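Local structure of L-Ala-D/L-Glu epimerase, a muconate lactonizing enzyme (Klebsiella pneumoniae subsp. pneumoniae MGH 78578, 3FCP) at residues 199-204 / 249-254; 260-265 / 269-274; 330-335 / 343-348. The protein belongs to the muconate lactonizing enzymes of the enolase superfamily and binds a magnesium ion in its TIM-barrel domain. All blocks are in the same frame, centred on the assembly; numbering follows the deposited sequence.

Contact 1. Residues 199-204 / 249-254; sequences DVNQAW and ADEAVA. With MG (magnesium ion), chain I.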
loop_
_atom_site.group_PDB
_atom_site.type_symbol
_atom_site.label_atom_id
_atom_site.label_comp_id
_atom_site.label_asym_id
_atom_site.label_seq_id
_atom_site.Cartn_x
_atom_site.Cartn_y
_atom_site.Cartn_z
ATOM N N ASP A 199 -22.391 23.136 0.734
ATOM C CA ASP A 199 -21.353 23.205 1.748
ATOM C C ASP A 199 -21.945 22.660 3.040
ATOM O O ASP A 199 -22.886 23.235 3.587
ATOM C CB ASP A 199 -20.896 24.663 1.915
ATOM C CG ASP A 199 -19.801 24.828 2.961
ATOM O OD1 ASP A 199 -19.170 23.818 3.337
ATOM O OD2 ASP A 199 -19.572 25.978 3.398
ATOM N N VAL A 200 -21.404 21.536 3.511
ATOM C CA VAL A 200 -21.875 20.898 4.734
ATOM C C VAL A 200 -21.043 21.369 5.928
ATOM O O VAL A 200 -21.368 21.089 7.079
ATOM C CB VAL A 200 -21.763 19.355 4.632
ATOM C CG1 VAL A 200 -22.686 18.696 5.650
ATOM C CG2 VAL A 200 -22.100 18.897 3.225
ATOM N N ASN A 201 -19.961 22.083 5.632
ATOM C CA ASN A 201 -19.060 22.613 6.650
ATOM C C ASN A 201 -18.790 21.675 7.828
ATOM O O ASN A 201 -19.038 22.030 8.984
ATOM C CB ASN A 201 -19.585 23.962 7.160
ATOM C CG ASN A 201 -18.540 24.737 7.960
ATOM O OD1 ASN A 201 -17.385 24.880 7.535
ATOM N ND2 ASN A 201 -18.946 25.258 9.116
ATOM N N GLN A 202 -18.287 20.477 7.527
ATOM C CA GLN A 202 -17.918 19.485 8.544
ATOM C C GLN A 202 -19.024 18.753 9.298
ATOM O O GLN A 202 -18.732 17.863 10.087
ATOM C CB GLN A 202 -17.015 20.131 9.602
ATOM C CG GLN A 202 -15.646 20.563 9.128
ATOM C CD GLN A 202 -14.778 21.060 10.276
ATOM O OE1 GLN A 202 -14.920 22.194 10.747
ATOM N NE2 GLN A 202 -13.885 20.203 10.742
ATOM N N ALA A 203 -20.279 19.099 9.045
ATOM C CA ALA A 203 -21.399 18.517 9.779
ATOM C C ALA A 203 -21.646 17.013 9.756
ATOM O O ALA A 203 -22.133 16.458 10.738
ATOM C CB ALA A 203 -22.691 19.247 9.385
ATOM N N TRP A 204 -21.309 16.337 8.667
ATOM C CA TRP A 204 -21.596 14.910 8.583
ATOM C C TRP A 204 -20.571 13.905 9.063
ATOM O O TRP A 204 -19.369 14.066 8.869
ATOM C CB TRP A 204 -21.970 14.523 7.150
ATOM C CG TRP A 204 -23.218 15.167 6.629
ATOM C CD1 TRP A 204 -24.253 15.679 7.361
ATOM C CD2 TRP A 204 -23.589 15.308 5.255
ATOM N NE1 TRP A 204 -25.249 16.129 6.525
ATOM C CE2 TRP A 204 -24.867 15.916 5.227
ATOM C CE3 TRP A 204 -22.968 14.980 4.042
ATOM C CZ2 TRP A 204 -25.535 16.198 4.033
ATOM C CZ3 TRP A 204 -23.631 15.258 2.857
ATOM C CH2 TRP A 204 -24.903 15.863 2.861
ATOM N N ALA A 249 -12.313 20.756 -0.629
ATOM C CA ALA A 249 -11.777 20.720 0.726
ATOM C C ALA A 249 -11.699 22.144 1.292
ATOM O O ALA A 249 -11.256 23.064 0.602
ATOM C CB ALA A 249 -10.386 20.085 0.715
ATOM N N ASP A 250 -12.146 22.333 2.530
ATOM C CA ASP A 250 -12.063 23.654 3.157
ATOM C C ASP A 250 -11.237 23.536 4.433
ATOM O O ASP A 250 -10.015 23.670 4.387
ATOM C CB ASP A 250 -13.458 24.236 3.469
ATOM C CG ASP A 250 -13.390 25.663 4.041
ATOM O OD1 ASP A 250 -12.280 26.246 4.084
ATOM O OD2 ASP A 250 -14.444 26.208 4.445
ATOM N N GLU A 251 -11.891 23.256 5.561
ATOM C CA GLU A 251 -11.182 23.130 6.834
ATOM C C GLU A 251 -10.047 22.106 6.816
ATOM O O GLU A 251 -9.117 22.200 7.620
ATOM C CB GLU A 251 -12.153 22.778 7.973
ATOM C CG GLU A 251 -12.983 23.944 8.519
ATOM C CD GLU A 251 -14.049 24.427 7.551
ATOM O OE1 GLU A 251 -14.465 23.650 6.664
ATOM O OE2 GLU A 251 -14.484 25.586 7.690
ATOM N N ALA A 252 -10.120 21.130 5.911
ATOM C CA ALA A 252 -9.083 20.100 5.812
ATOM C C ALA A 252 -7.764 20.636 5.255
ATOM O O ALA A 252 -6.726 19.984 5.360
ATOM C CB ALA A 252 -9.572 18.945 4.937
ATOM N N VAL A 253 -7.796 21.819 4.657
ATOM C CA VAL A 253 -6.579 22.376 4.083
ATOM C C VAL A 253 -6.465 23.871 4.336
ATOM O O VAL A 253 -7.319 24.651 3.915
ATOM C CB VAL A 253 -6.521 22.088 2.562
ATOM C CG1 VAL A 253 -7.745 22.684 1.874
ATOM C CG2 VAL A 253 -5.247 22.651 1.963
ATOM N N ALA A 254 -5.405 24.267 5.035
ATOM C CA ALA A 254 -5.181 25.677 5.339
ATOM C C ALA A 254 -3.892 26.185 4.698
ATOM O O ALA A 254 -3.886 27.206 3.993
ATOM C CB ALA A 254 -5.122 25.883 6.858
HETATM MG MG MG I . -16.030 25.775 6.070
HETATM O O HOH W 1 -16.775 24.325 4.165
HETATM O O HOH W 2 -18.103 26.774 5.279
HETATM O O HOH W 3 -15.924 28.234 6.858
#
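Asn201 and Gln202 face Asp250 and Glu251 across two tight turns, a type I' turn from Val200 to Ala203 and a type I turn from Asp250 to Val253, with the CA atoms of Asn201 and Asp250 7.9 Å apart. A magnesium ion, rather than a direct hydrogen bond, joins the two sides. Asn201 OD1 lies 2.2 Å from the magnesium; chi1 of -166° swings CG away from the backbone N and sends the amide oxygen into the site. Asp250 OD2 ligates at 2.3 Å. Glu251 OE2 binds at 2.2 Å, and its other oxygen, OE1, leans to 2.7 Å from the metal. The shared ion accounts for the 3.0 Å between Asn201 OD1 and Glu251 OE2, two acceptors that would otherwise avoid each other. Their amide and carboxylate planes stand 68° apart. The Gln202 amide plane instead runs nearly parallel to the Glu251 carboxylate plane (3° apart), with Gln202 CD 3.8 Å from Glu251 CG. Three waters complete the coordination. Asp199 works from the second shell: OD2 accepts from water 2 at 2.5 Å, and OD1 probably from water 1, while OD1 also takes the backbone N of Asn201 in an Asx turn that fixes the ligand-bearing loop. Lys277 forms a salt bridge with Asp250 OD1, Lys274 donates to Asp250 OD2 and Lys168 pairs with Asp199 OD2; these positive charges probably offset the crowd of carboxylates. The two loops follow the third and fifth barrel strands, 195-199 and 246-249, placing the ion at the C-terminal ends of the barrel strands as in other enolase-superfamily members; strand 223-225 runs between those strands, and helices 206-218 and 256-264 follow the loops.

Contact 2. Residues 260-265 / 269-274; sequences YQLAQQ and GAYALK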
loop_
_atom_site.group_PDB
_atom_site.type_symbol
_atom_site.label_atom_id
_atom_site.label_comp_id
_atom_site.label_asym_id
_atom_site.label_seq_id
_atom_site.Cartn_x
_atom_site.Cartn_y
_atom_site.Cartn_z
ATOM N N TYR A 260 -0.200 19.651 0.581
ATOM C CA TYR A 260 0.642 18.571 0.087
ATOM C C TYR A 260 0.233 17.247 0.718
ATOM O O TYR A 260 0.104 16.238 0.035
ATOM C CB TYR A 260 2.115 18.834 0.410
ATOM C CG TYR A 260 2.962 17.610 0.156
ATOM C CD1 TYR A 260 3.224 17.180 -1.147
ATOM C CD2 TYR A 260 3.407 16.817 1.214
ATOM C CE1 TYR A 260 3.892 15.984 -1.388
ATOM C CE2 TYR A 260 4.080 15.624 0.983
ATOM C CZ TYR A 260 4.314 15.211 -0.311
ATOM O OH TYR A 260 4.942 14.014 -0.541
ATOM N N GLN A 261 0.044 17.257 2.034
ATOM C CA GLN A 261 -0.341 16.046 2.759
ATOM C C GLN A 261 -1.633 15.413 2.230
ATOM O O GLN A 261 -1.683 14.208 1.972
ATOM C CB GLN A 261 -0.479 16.365 4.250
ATOM C CG GLN A 261 0.848 16.637 4.943
ATOM C CD GLN A 261 0.678 17.273 6.319
ATOM O OE1 GLN A 261 -0.283 16.976 7.037
ATOM N NE2 GLN A 261 1.621 18.137 6.699
ATOM N N LEU A 262 -2.676 16.216 2.069
ATOM C CA LEU A 262 -3.957 15.706 1.573
ATOM C C LEU A 262 -3.823 15.109 0.166
ATOM O O LEU A 262 -4.332 14.025 -0.112
ATOM C CB LEU A 262 -4.998 16.825 1.539
ATOM C CG LEU A 262 -6.367 16.625 2.195
ATOM C CD1 LEU A 262 -7.354 17.580 1.527
ATOM C CD2 LEU A 262 -6.851 15.189 2.065
ATOM N N ALA A 263 -3.147 15.830 -0.722
ATOM C CA ALA A 263 -2.951 15.367 -2.093
ATOM C C ALA A 263 -2.180 14.035 -2.124
ATOM O O ALA A 263 -2.553 13.096 -2.830
ATOM C CB ALA A 263 -2.198 16.438 -2.894
ATOM N N GLN A 264 -1.109 13.963 -1.344
ATOM C CA GLN A 264 -0.272 12.768 -1.274
ATOM C C GLN A 264 -1.107 11.582 -0.784
ATOM O O GLN A 264 -0.906 10.442 -1.200
ATOM C CB GLN A 264 0.908 13.047 -0.323
ATOM C CG GLN A 264 1.886 11.900 -0.113
ATOM C CD GLN A 264 1.331 10.802 0.770
ATOM O OE1 GLN A 264 0.909 11.050 1.897
ATOM N NE2 GLN A 264 1.327 9.578 0.258
ATOM N N GLN A 265 -2.064 11.876 0.086
ATOM C CA GLN A 265 -2.941 10.865 0.653
ATOM C C GLN A 265 -3.906 10.300 -0.393
ATOM O O GLN A 265 -4.520 9.255 -0.176
ATOM C CB GLN A 265 -3.721 11.478 1.807
ATOM C CG GLN A 265 -4.170 10.498 2.864
ATOM C CD GLN A 265 -4.790 11.208 4.053
ATOM O OE1 GLN A 265 -4.252 12.214 4.535
ATOM N NE2 GLN A 265 -5.920 10.690 4.536
ATOM N N GLY A 269 -9.976 16.480 -6.243
ATOM C CA GLY A 269 -11.062 17.440 -6.273
ATOM C C GLY A 269 -10.473 18.841 -6.292
ATOM O O GLY A 269 -9.588 19.130 -7.096
ATOM N N ALA A 270 -10.936 19.703 -5.394
ATOM C CA ALA A 270 -10.437 21.071 -5.347
ATOM C C ALA A 270 -10.204 21.566 -3.929
ATOM O O ALA A 270 -10.698 20.975 -2.961
ATOM C CB ALA A 270 -11.418 22.004 -6.071
ATOM N N TYR A 271 -9.435 22.649 -3.818
ATOM C CA TYR A 271 -9.144 23.272 -2.530
ATOM C C TYR A 271 -9.763 24.669 -2.443
ATOM O O TYR A 271 -9.712 25.457 -3.400
ATOM C CB TYR A 271 -7.632 23.430 -2.300
ATOM C CG TYR A 271 -6.841 22.164 -2.049
ATOM C CD1 TYR A 271 -7.469 20.966 -1.701
ATOM C CD2 TYR A 271 -5.443 22.184 -2.100
ATOM C CE1 TYR A 271 -6.732 19.827 -1.405
ATOM C CE2 TYR A 271 -4.694 21.048 -1.803
ATOM C CZ TYR A 271 -5.345 19.874 -1.457
ATOM O OH TYR A 271 -4.612 18.750 -1.170
ATOM N N ALA A 272 -10.342 24.973 -1.286
ATOM C CA ALA A 272 -10.923 26.290 -1.051
ATOM C C ALA A 272 -9.802 27.165 -0.500
ATOM O O ALA A 272 -9.531 27.146 0.698
ATOM C CB ALA A 272 -12.069 26.201 -0.031
ATOM N N LEU A 273 -9.140 27.917 -1.373
ATOM C CA LEU A 273 -8.062 28.802 -0.942
ATOM C C LEU A 273 -8.651 29.973 -0.149
ATOM O O LEU A 273 -9.679 30.535 -0.534
ATOM C CB LEU A 273 -7.305 29.360 -2.153
ATOM C CG LEU A 273 -6.748 28.393 -3.199
ATOM C CD1 LEU A 273 -6.162 29.181 -4.370
ATOM C CD2 LEU A 273 -5.686 27.512 -2.561
ATOM N N LYS A 274 -8.017 30.321 0.968
ATOM C CA LYS A 274 -8.456 31.456 1.783
ATOM C C LYS A 274 -7.209 32.114 2.356
ATOM O O LYS A 274 -6.373 31.442 2.955
ATOM C CB LYS A 274 -9.380 30.998 2.920
ATOM C CG LYS A 274 -10.720 30.423 2.439
ATOM C CD LYS A 274 -11.658 30.123 3.596
ATOM C CE LYS A 274 -12.991 29.549 3.089
ATOM N NZ LYS A 274 -13.927 29.295 4.205
#
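Tyr271 and Leu262 lie alongside each other with their side chains running in opposite directions, the tyrosine reaching out from its strand and the leucine reaching in from its helix. The overlap is measured at both ends: Leu262 CD1 meets Tyr271 CE1 at 3.7 Å, near the far end of the ring, and Leu262 CB comes to 3.3 Å from Tyr271 OH. The methyl approaches the ring obliquely. With chi1 at -71°, Tyr271 CG sits anti to its carbonyl carbon, and the side chain bridges much of the 10.0 Å between the CA atoms of Leu262 and Tyr271. At the end of that reach the hydroxyl touches the next helical residue too, lying 3.8 Å from Ala263 CB. This buried oxygen is hydrogen-bonded to Gly259 O, one turn back on the same helix, which ties the phenol to the helix backbone as well as to its side chains. Strand 246-249, helix 256-264 and strand 270-273 form one beta-alpha-beta unit of the TIM barrel, and the contact lies where the helix packs over the second of these parallel strands. Tyr271 therefore points outward into the helical layer, where Leu287 and Ala291 of helix 283-294 also press on it. Leu262 is torsionally unusual: its chi1 of -129° lies well away from a staggered position, and the side chain turns toward Ala249 on the neighbouring strand and toward Leu236 and Val237 of helix 233-242. Ala263 also packs against Tyr260 of another subunit, and Tyr260 against Ala263 of that same subunit.

Contact 3. Residues 330-335 / 343-348; sequences GPLLLK and LTFADG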
loop_
_atom_site.group_PDB
_atom_site.type_symbol
_atom_site.label_atom_id
_atom_site.label_comp_id
_atom_site.label_asym_id
_atom_site.label_seq_id
_atom_site.Cartn_x
_atom_site.Cartn_y
_atom_site.Cartn_z
ATOM N N GLY A 330 -18.616 38.771 0.530
ATOM C CA GLY A 330 -18.623 39.289 1.888
ATOM C C GLY A 330 -19.101 40.725 2.055
ATOM O O GLY A 330 -19.926 40.995 2.928
ATOM N N PRO A 331 -18.604 41.670 1.243
ATOM C CA PRO A 331 -19.026 43.072 1.357
ATOM C C PRO A 331 -20.522 43.281 1.122
ATOM O O PRO A 331 -21.121 44.194 1.686
ATOM C CB PRO A 331 -18.184 43.777 0.291
ATOM C CG PRO A 331 -16.950 42.935 0.219
ATOM C CD PRO A 331 -17.521 41.535 0.255
ATOM N N LEU A 332 -21.116 42.433 0.289
ATOM C CA LEU A 332 -22.535 42.541 -0.030
ATOM C C LEU A 332 -23.464 42.173 1.122
ATOM O O LEU A 332 -24.673 42.409 1.048
ATOM C CB LEU A 332 -22.859 41.686 -1.259
ATOM C CG LEU A 332 -22.124 42.108 -2.533
ATOM C CD1 LEU A 332 -22.508 41.202 -3.684
ATOM C CD2 LEU A 332 -22.457 43.556 -2.855
ATOM N N LEU A 333 -22.909 41.599 2.186
ATOM C CA LEU A 333 -23.716 41.221 3.344
ATOM C C LEU A 333 -23.749 42.333 4.391
ATOM O O LEU A 333 -24.483 42.246 5.374
ATOM C CB LEU A 333 -23.153 39.961 4.007
ATOM C CG LEU A 333 -23.078 38.659 3.213
ATOM C CD1 LEU A 333 -22.418 37.591 4.077
ATOM C CD2 LEU A 333 -24.471 38.225 2.778
ATOM N N LEU A 334 -22.955 43.374 4.180
ATOM C CA LEU A 334 -22.875 44.471 5.139
ATOM C C LEU A 334 -23.670 45.702 4.725
ATOM O O LEU A 334 -23.787 46.008 3.537
ATOM C CB LEU A 334 -21.411 44.873 5.336
ATOM C CG LEU A 334 -20.392 43.755 5.579
ATOM C CD1 LEU A 334 -18.997 44.342 5.475
ATOM C CD2 LEU A 334 -20.610 43.103 6.939
ATOM N N LYS A 335 -24.213 46.410 5.713
ATOM C CA LYS A 335 -24.965 47.627 5.440
ATOM C C LYS A 335 -23.994 48.800 5.343
ATOM O O LYS A 335 -24.328 49.854 4.803
ATOM C CB LYS A 335 -25.996 47.882 6.541
ATOM C CG LYS A 335 -27.036 46.784 6.655
ATOM C CD LYS A 335 -28.414 47.339 7.000
ATOM C CE LYS A 335 -28.425 48.034 8.353
ATOM N NZ LYS A 335 -29.760 48.631 8.654
ATOM N N LEU A 343 -16.148 48.060 -3.556
ATOM C CA LEU A 343 -15.864 47.408 -4.831
ATOM C C LEU A 343 -17.144 47.412 -5.660
ATOM O O LEU A 343 -18.241 47.487 -5.113
ATOM C CB LEU A 343 -15.434 45.956 -4.597
ATOM C CG LEU A 343 -14.169 45.716 -3.773
ATOM C CD1 LEU A 343 -14.057 44.237 -3.434
ATOM C CD2 LEU A 343 -12.963 46.187 -4.553
ATOM N N THR A 344 -17.013 47.324 -6.976
ATOM C CA THR A 344 -18.196 47.294 -7.819
ATOM C C THR A 344 -18.489 45.857 -8.245
ATOM O O THR A 344 -17.644 45.184 -8.843
ATOM C CB THR A 344 -18.020 48.168 -9.078
ATOM O OG1 THR A 344 -17.168 47.499 -10.013
ATOM C CG2 THR A 344 -17.399 49.505 -8.709
ATOM N N PHE A 345 -19.686 45.390 -7.907
ATOM C CA PHE A 345 -20.133 44.048 -8.258
ATOM C C PHE A 345 -21.189 44.212 -9.349
ATOM O O PHE A 345 -21.909 45.209 -9.369
ATOM C CB PHE A 345 -20.767 43.359 -7.047
ATOM C CG PHE A 345 -19.789 42.994 -5.958
ATOM C CD1 PHE A 345 -19.300 41.690 -5.852
ATOM C CD2 PHE A 345 -19.379 43.941 -5.024
ATOM C CE1 PHE A 345 -18.424 41.336 -4.829
ATOM C CE2 PHE A 345 -18.502 43.599 -3.996
ATOM C CZ PHE A 345 -18.024 42.290 -3.898
ATOM N N ALA A 346 -21.279 43.243 -10.252
ATOM C CA ALA A 346 -22.261 43.299 -11.328
ATOM C C ALA A 346 -22.202 42.048 -12.186
ATOM O O ALA A 346 -21.128 41.480 -12.403
ATOM C CB ALA A 346 -22.025 44.529 -12.195
ATOM N N ASP A 347 -23.369 41.626 -12.667
ATOM C CA ASP A 347 -23.497 40.451 -13.521
ATOM C C ASP A 347 -22.639 39.278 -13.048
ATOM O O ASP A 347 -21.797 38.779 -13.790
ATOM C CB ASP A 347 -23.134 40.815 -14.967
ATOM C CG ASP A 347 -23.380 39.670 -15.941
ATOM O OD1 ASP A 347 -24.533 39.189 -16.022
ATOM O OD2 ASP A 347 -22.422 39.250 -16.628
ATOM N N GLY A 348 -22.868 38.853 -11.807
ATOM C CA GLY A 348 -22.128 37.740 -11.235
ATOM C C GLY A 348 -20.620 37.916 -11.189
ATOM O O GLY A 348 -19.878 36.934 -11.189
#
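Leu333 N donates to Gly330 O at 3.1 Å, and Leu334 N to Pro331 O at 3.2 Å; these bonds wind residues 330-333 into a 3-10 turn that presents Pro331 and Leu332 to Phe345. The aromatic partner sits at the start of a tight beta hairpin, in which strand 345-346 turns through Asp347 and Gly348 into the antiparallel strand 349-351, at one edge of the barrel domain's sheet. Across the gap the contact is apolar. Leu332 CG stands 4.0 Å from the centroid of the Phe345 ring and only 6° off its normal, a CH-pi arrangement centred on one face. The methyls spread over that face: CD2 of Leu332 comes to 3.8 Å from CD2 of Phe345, while CD1 of Leu332 lies 3.9 Å from CD1 of Phe345. Leu332 adopts chi1 of -62°, which places CG anti to the carbonyl carbon and aims the isobutyl group at the ring. Leu332 is exposed at the protein surface, whereas Pro331 also rests on Thr307 and Thr310 of helix 307-317, and Phe345 on Val350. The proline meets the ring obliquely at its far end, Pro331 CD lying 4.3 Å from Phe345 CZ.

Overall arrangement
Burial alone does not set the chemistry: the most buried and the most exposed of the three contacts are both largely apolar. Contact 2 is fully buried, contact 1 is partly buried and organised by charge and metal, and contact 3 lies at the surface and is purely apolar across its segments. Contacts 1 and 2 share neighbouring elements, their centres 11 Å apart: strands 246-249 and 270-273 are adjacent, Ala249 O lying 2.8 Å from Ala272 N in a probable hydrogen bond. Ala249 CB and Val253 CG1 of contact 1 also lie against the Tyr271 ring of contact 2. Contact 3 touches neither; its centre is about 28 Å from that of contact 2, on the opposite side of the chain's centre, though both reach the same sheet.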